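Local coordinates for protein ApRick protease (Rickettsia conorii, PDB 5C9B) that is the C-terminal part of a probably membrane-bound, retropepsin-like aspartic protease, which presumably cleaves peptide bonds, at residues V30-M35 against D102-G107; D42-K47 against K93-L98. One frame throughout, in Å; residues are numbered along the deposited sequence.

Interaction 1. Residues V30-M35 against D102-G107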
loop_
_atom_site.group_PDB
_atom_site.type_symbol
_atom_site.label_atom_id
_atom_site.label_comp_id
_atom_site.label_asym_id
_atom_site.label_seq_id
_atom_site.Cartn_x
_atom_site.Cartn_y
_atom_site.Cartn_z
ATOM N N VAL B 30 28.976 1.358 4.306
ATOM C CA VAL B 30 29.522 0.542 5.382
ATOM C C VAL B 30 28.478 0.207 6.419
ATOM O O VAL B 30 27.635 1.030 6.750
ATOM C CB VAL B 30 30.875 1.086 5.960
ATOM C CG1 VAL B 30 31.386 2.262 5.198
ATOM C CG2 VAL B 30 30.830 1.376 7.418
ATOM N N LYS B 31 28.521 -1.032 6.885
ATOM C CA LYS B 31 27.550 -1.542 7.844
ATOM C C LYS B 31 27.827 -0.843 9.154
ATOM O O LYS B 31 28.976 -0.785 9.612
ATOM C CB LYS B 31 27.740 -3.054 8.017
ATOM C CG LYS B 31 27.022 -3.685 9.215
ATOM C CD LYS B 31 26.172 -4.884 8.828
ATOM C CE LYS B 31 24.988 -4.429 7.976
ATOM N NZ LYS B 31 23.884 -5.430 7.893
ATOM N N ILE B 32 26.803 -0.247 9.739
ATOM C CA ILE B 32 26.967 0.362 11.061
ATOM C C ILE B 32 25.866 -0.198 11.910
ATOM O O ILE B 32 24.777 -0.408 11.404
ATOM C CB ILE B 32 26.827 1.899 11.018
ATOM C CG1 ILE B 32 27.797 2.524 10.007
ATOM C CG2 ILE B 32 27.026 2.511 12.421
ATOM C CD1 ILE B 32 29.261 2.492 10.389
ATOM N N LYS B 33 26.118 -0.406 13.206
ATOM C CA LYS B 33 25.097 -0.941 14.124
ATOM C C LYS B 33 24.515 0.234 14.915
ATOM O O LYS B 33 25.246 1.074 15.422
ATOM C CB LYS B 33 25.729 -1.948 15.083
ATOM C CG LYS B 33 26.219 -3.266 14.498
ATOM C CD LYS B 33 26.978 -4.047 15.578
ATOM C CE LYS B 33 26.619 -5.533 15.666
ATOM N NZ LYS B 33 25.160 -5.868 15.719
ATOM N N PHE B 34 23.202 0.295 15.039
ATOM C CA PHE B 34 22.606 1.339 15.808
ATOM C C PHE B 34 21.724 0.822 16.912
ATOM O O PHE B 34 21.105 -0.256 16.796
ATOM C CB PHE B 34 21.729 2.199 14.898
ATOM C CG PHE B 34 22.501 3.029 13.928
ATOM C CD1 PHE B 34 23.036 4.231 14.295
ATOM C CD2 PHE B 34 22.667 2.621 12.647
ATOM C CE1 PHE B 34 23.764 4.989 13.405
ATOM C CE2 PHE B 34 23.356 3.404 11.737
ATOM C CZ PHE B 34 23.889 4.587 12.114
HETATM N N MSE B 35 21.591 1.642 17.948
HETATM C CA MSE B 35 20.547 1.450 18.899
HETATM C C MSE B 35 19.575 2.564 18.659
HETATM O O MSE B 35 19.974 3.670 18.487
HETATM C CB MSE B 35 21.176 1.521 20.273
HETATM C CG MSE B 35 20.161 1.114 21.318
HETATM SE SE MSE B 35 20.966 0.969 23.124
HETATM C CE MSE B 35 21.400 2.853 23.493
ATOM N N ASP B 102 29.183 3.549 23.627
ATOM C CA ASP B 102 29.854 2.535 22.810
ATOM C C ASP B 102 29.143 2.226 21.482
ATOM O O ASP B 102 29.674 1.465 20.686
ATOM C CB ASP B 102 29.839 1.232 23.630
ATOM C CG ASP B 102 28.389 0.708 23.909
ATOM O OD1 ASP B 102 27.658 1.313 24.701
ATOM O OD2 ASP B 102 27.965 -0.291 23.297
ATOM N N ILE B 103 27.903 2.702 21.298
ATOM C CA ILE B 103 27.114 2.337 20.094
ATOM C C ILE B 103 26.402 3.571 19.550
ATOM O O ILE B 103 26.008 4.432 20.312
ATOM C CB ILE B 103 26.081 1.266 20.412
ATOM C CG1 ILE B 103 25.461 0.728 19.162
ATOM C CG2 ILE B 103 24.966 1.801 21.265
ATOM C CD1 ILE B 103 24.704 -0.558 19.344
ATOM N N SER B 104 26.281 3.659 18.236
ATOM C CA SER B 104 25.730 4.837 17.607
ATOM C C SER B 104 24.219 4.771 17.746
ATOM O O SER B 104 23.644 3.695 17.874
ATOM C CB SER B 104 26.161 4.921 16.136
ATOM O OG SER B 104 27.590 5.043 16.041
ATOM N N LEU B 105 23.599 5.943 17.753
ATOM C CA LEU B 105 22.170 6.100 18.008
ATOM C C LEU B 105 21.444 6.638 16.783
ATOM O O LEU B 105 21.900 7.560 16.092
ATOM C CB LEU B 105 21.949 7.072 19.144
ATOM C CG LEU B 105 22.579 6.767 20.514
ATOM C CD1 LEU B 105 22.232 7.811 21.571
ATOM C CD2 LEU B 105 22.098 5.440 21.037
ATOM N N LEU B 106 20.287 6.069 16.545
ATOM C CA LEU B 106 19.434 6.427 15.428
ATOM C C LEU B 106 18.232 7.125 16.031
ATOM O O LEU B 106 17.532 6.514 16.840
ATOM C CB LEU B 106 18.948 5.135 14.846
ATOM C CG LEU B 106 18.267 5.232 13.529
ATOM C CD1 LEU B 106 19.347 5.664 12.569
ATOM C CD2 LEU B 106 17.751 3.852 13.162
ATOM N N GLY B 107 17.963 8.355 15.623
ATOM C CA GLY B 107 16.845 9.119 16.148
ATOM C C GLY B 107 15.671 9.245 15.229
ATOM O O GLY B 107 15.591 8.579 14.223
HETATM O O HOH W 1 27.664 1.762 16.475
#
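Phe-34 and Leu-106 pack closely beside a parallel backbone pairing of strands 30-35 and 104-106. With CG of Phe-34 beside its own backbone N and anti to the carbonyl carbon (chi1 -70°), the ring lies next to the incoming strand, and CD1 of Leu-106 sits over the centre of one face, 4.2 Å above the ring plane. Ile-32 CG2 lies against the opposite face, nearer the rim, which holds the ring between two aliphatic branches. Ser-104 CB comes obliquely to the ring, 3.6 Å from Phe-34 CE1, while its hydroxyl OG is hydrogen-bonded to Asp-49 in the helix 47-52.

The other side of the sheet carries Met-35, a selenomethionine, and Leu-105. They run side by side in the same direction. The bend at chi3 of Met-35 (68°) brings its CE to 3.6 Å from CD2 of Leu-105. Ile-103, just before the strand, instead directs its side chain toward strand 30-35, resting CG2 on Met-35 CB at 3.9 Å.

Both main-chain polar groups of Met-35 are used: its N donates to Ser-104 O (2.9 Å), and its O accepts from Leu-106 N (3.1 Å). One step earlier, water 1 bridges the strands, donating to Lys-33 O and accepting from Ser-104 N.

Leu-106 also has a backbone hydrogen bond with Asp-37, the first residue of the Asp-Thr-Gly signature that follows strand 30-36. The Leu-Leu-Gly run at 105-107, leading from this strand into a short helix, is consistent with the psi motif of retropepsin-like aspartic proteases.

Interaction 2. Residues D42-K47 against K93-L98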
loop_
_atom_site.group_PDB
_atom_site.type_symbol
_atom_site.label_atom_id
_atom_site.label_comp_id
_atom_site.label_asym_id
_atom_site.label_seq_id
_atom_site.Cartn_x
_atom_site.Cartn_y
_atom_site.Cartn_z
ATOM N N ASP B 42 18.378 13.774 15.526
ATOM C CA ASP B 42 19.577 13.486 14.767
ATOM C C ASP B 42 20.241 12.107 15.004
ATOM O O ASP B 42 20.062 11.517 16.056
ATOM C CB ASP B 42 20.526 14.427 15.497
ATOM C CG ASP B 42 21.506 14.961 14.667
ATOM O OD1 ASP B 42 21.269 14.924 13.437
ATOM O OD2 ASP B 42 22.490 15.452 15.255
ATOM N N ILE B 43 21.074 11.635 14.091
ATOM C CA ILE B 43 21.945 10.464 14.365
ATOM C C ILE B 43 23.172 10.847 15.195
ATOM O O ILE B 43 23.796 11.835 14.914
ATOM C CB ILE B 43 22.460 9.847 13.061
ATOM C CG1 ILE B 43 21.369 8.997 12.452
ATOM C CG2 ILE B 43 23.686 9.003 13.287
ATOM C CD1 ILE B 43 21.707 8.388 11.111
ATOM N N ALA B 44 23.520 10.036 16.205
ATOM C CA ALA B 44 24.694 10.288 17.043
ATOM C C ALA B 44 25.690 9.218 16.792
ATOM O O ALA B 44 25.483 8.110 17.217
ATOM C CB ALA B 44 24.321 10.325 18.527
ATOM N N LEU B 45 26.744 9.529 16.041
ATOM C CA LEU B 45 27.789 8.536 15.721
ATOM C C LEU B 45 28.919 8.566 16.737
ATOM O O LEU B 45 29.294 9.626 17.221
ATOM C CB LEU B 45 28.428 8.853 14.398
ATOM C CG LEU B 45 27.742 8.649 13.099
ATOM C CD1 LEU B 45 28.692 9.161 12.041
ATOM C CD2 LEU B 45 27.448 7.188 12.880
ATOM N N THR B 46 29.451 7.400 17.071
ATOM C CA THR B 46 30.637 7.297 17.969
ATOM C C THR B 46 31.773 7.693 17.107
ATOM O O THR B 46 31.647 7.683 15.873
ATOM C CB THR B 46 30.906 5.855 18.429
ATOM O OG1 THR B 46 30.963 4.954 17.292
ATOM C CG2 THR B 46 29.785 5.400 19.326
ATOM N N LYS B 47 32.872 8.053 17.735
ATOM C CA LYS B 47 34.076 8.466 17.025
ATOM C C LYS B 47 34.619 7.319 16.160
ATOM O O LYS B 47 35.071 7.534 15.028
ATOM C CB LYS B 47 35.117 9.004 18.015
ATOM C CG LYS B 47 34.651 10.286 18.725
ATOM C CD LYS B 47 35.782 11.181 19.243
ATOM C CE LYS B 47 36.464 10.585 20.463
ATOM N NZ LYS B 47 35.584 10.597 21.664
ATOM N N LYS B 93 21.079 13.864 8.711
ATOM C CA LYS B 93 21.739 14.699 9.674
ATOM C C LYS B 93 22.291 13.896 10.811
ATOM O O LYS B 93 21.670 12.936 11.306
ATOM C CB LYS B 93 20.771 15.767 10.196
ATOM C CG LYS B 93 20.700 16.960 9.239
ATOM C CD LYS B 93 19.763 16.760 8.055
ATOM C CE LYS B 93 20.046 17.776 6.954
ATOM N NZ LYS B 93 18.770 18.355 6.446
ATOM N N GLY B 94 23.486 14.279 11.231
ATOM C CA GLY B 94 24.046 13.645 12.398
ATOM C C GLY B 94 25.028 14.517 13.105
ATOM O O GLY B 94 25.235 15.661 12.748
ATOM N N HIS B 95 25.650 13.957 14.117
ATOM C CA HIS B 95 26.768 14.598 14.707
ATOM C C HIS B 95 27.594 13.523 15.318
ATOM O O HIS B 95 27.041 12.430 15.570
ATOM C CB HIS B 95 26.297 15.563 15.761
ATOM C CG HIS B 95 25.580 14.906 16.879
ATOM N ND1 HIS B 95 24.255 14.583 16.815
ATOM C CD2 HIS B 95 26.004 14.505 18.096
ATOM C CE1 HIS B 95 23.873 14.059 17.956
ATOM N NE2 HIS B 95 24.925 13.972 18.740
ATOM N N VAL B 96 28.889 13.819 15.547
ATOM C CA VAL B 96 29.783 12.873 16.253
ATOM C C VAL B 96 30.204 13.374 17.634
ATOM O O VAL B 96 30.758 14.458 17.769
ATOM C CB VAL B 96 30.969 12.290 15.373
ATOM C CG1 VAL B 96 31.134 12.972 14.040
ATOM C CG2 VAL B 96 32.276 12.267 16.127
ATOM N N GLY B 97 29.920 12.539 18.646
ATOM C CA GLY B 97 29.794 12.946 20.033
ATOM C C GLY B 97 30.973 12.501 20.873
ATOM O O GLY B 97 31.319 11.312 20.869
ATOM N N LEU B 98 31.558 13.474 21.591
ATOM C CA LEU B 98 32.652 13.295 22.581
ATOM C C LEU B 98 32.306 12.426 23.770
ATOM O O LEU B 98 33.197 12.135 24.586
ATOM C CB LEU B 98 33.020 14.630 23.244
ATOM C CG LEU B 98 33.776 15.773 22.573
ATOM C CD1 LEU B 98 34.218 16.734 23.688
ATOM C CD2 LEU B 98 34.934 15.260 21.718
HETATM O O HOH W 2 32.020 8.727 20.661
#
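Asp-42, just before strand 43-45, and His-95 of the parallel strand 93-97 make the polar side-chain contact. His-95 ND1 donates to Asp-42 OD2 at 2.5 Å, a short separation that may partly reflect coordinate error. The carboxylate oxygen lies near the plane of the imidazole, whereas ND1 meets OD2 from above the plane of the carboxylate. CG of His-95 is placed between its backbone N and carbonyl carbon (chi1 62°), which turns the ring back across the neighbouring strand. Arg-64 adds a long, weak ion pair to Asp-42 OD2.

The same ring takes part in a CH-pi contact: Ala-44 CA stands over one face, 4.2 Å from the centroid. Tyr-66 also stacks on His-95.

Main-chain bonds form a ladder. Ile-43 N donates to Lys-93 O (3.1 Å), His-95 N to Ile-43 O (2.9 Å) and Leu-45 N to His-95 O (3.0 Å). A weak bond from Gly-97 N to Leu-45 O closes the series, and beyond it water 2 joins Lys-47 N to Gly-97 O.

Apolar contact is lighter. Lys-47 crosses Val-96 at about a right angle, with its CG 4.0 Å from Val-96 CG2, and Leu-45 CB lies beside Val-96 CB on the same side of the sheet.

Thr-46, after the strand, is the N-cap of helix 47-52, its OG1 accepting from Asp-49 N. The pairing joins the strand after the Asp-Thr-Gly signature to strand 88-97 in the mixed sheet of a retropepsin-like fold.

How the interactions relate
Interactions 1 and 2 have centres 9 Å apart and meet along strand 104-106, which lies between strands 30-36 and 43-45. Leu-105 N is 2.9 Å from Ala-44 O, a probable hydrogen bond that carries the pairing of interaction 1 over to the 43-45 strand of interaction 2. A second probable bond links Ser-104 OG to Thr-46 N at 3.2 Å. On the buried side, Ile-43 reaches both Phe-34 and Leu-106. The Asp-Thr-Gly signature, beginning at Asp-37, lies in the connection between segments 30-35 and 42-47, so both contacts adjoin the probable active-site loop of a retropepsin-like protease.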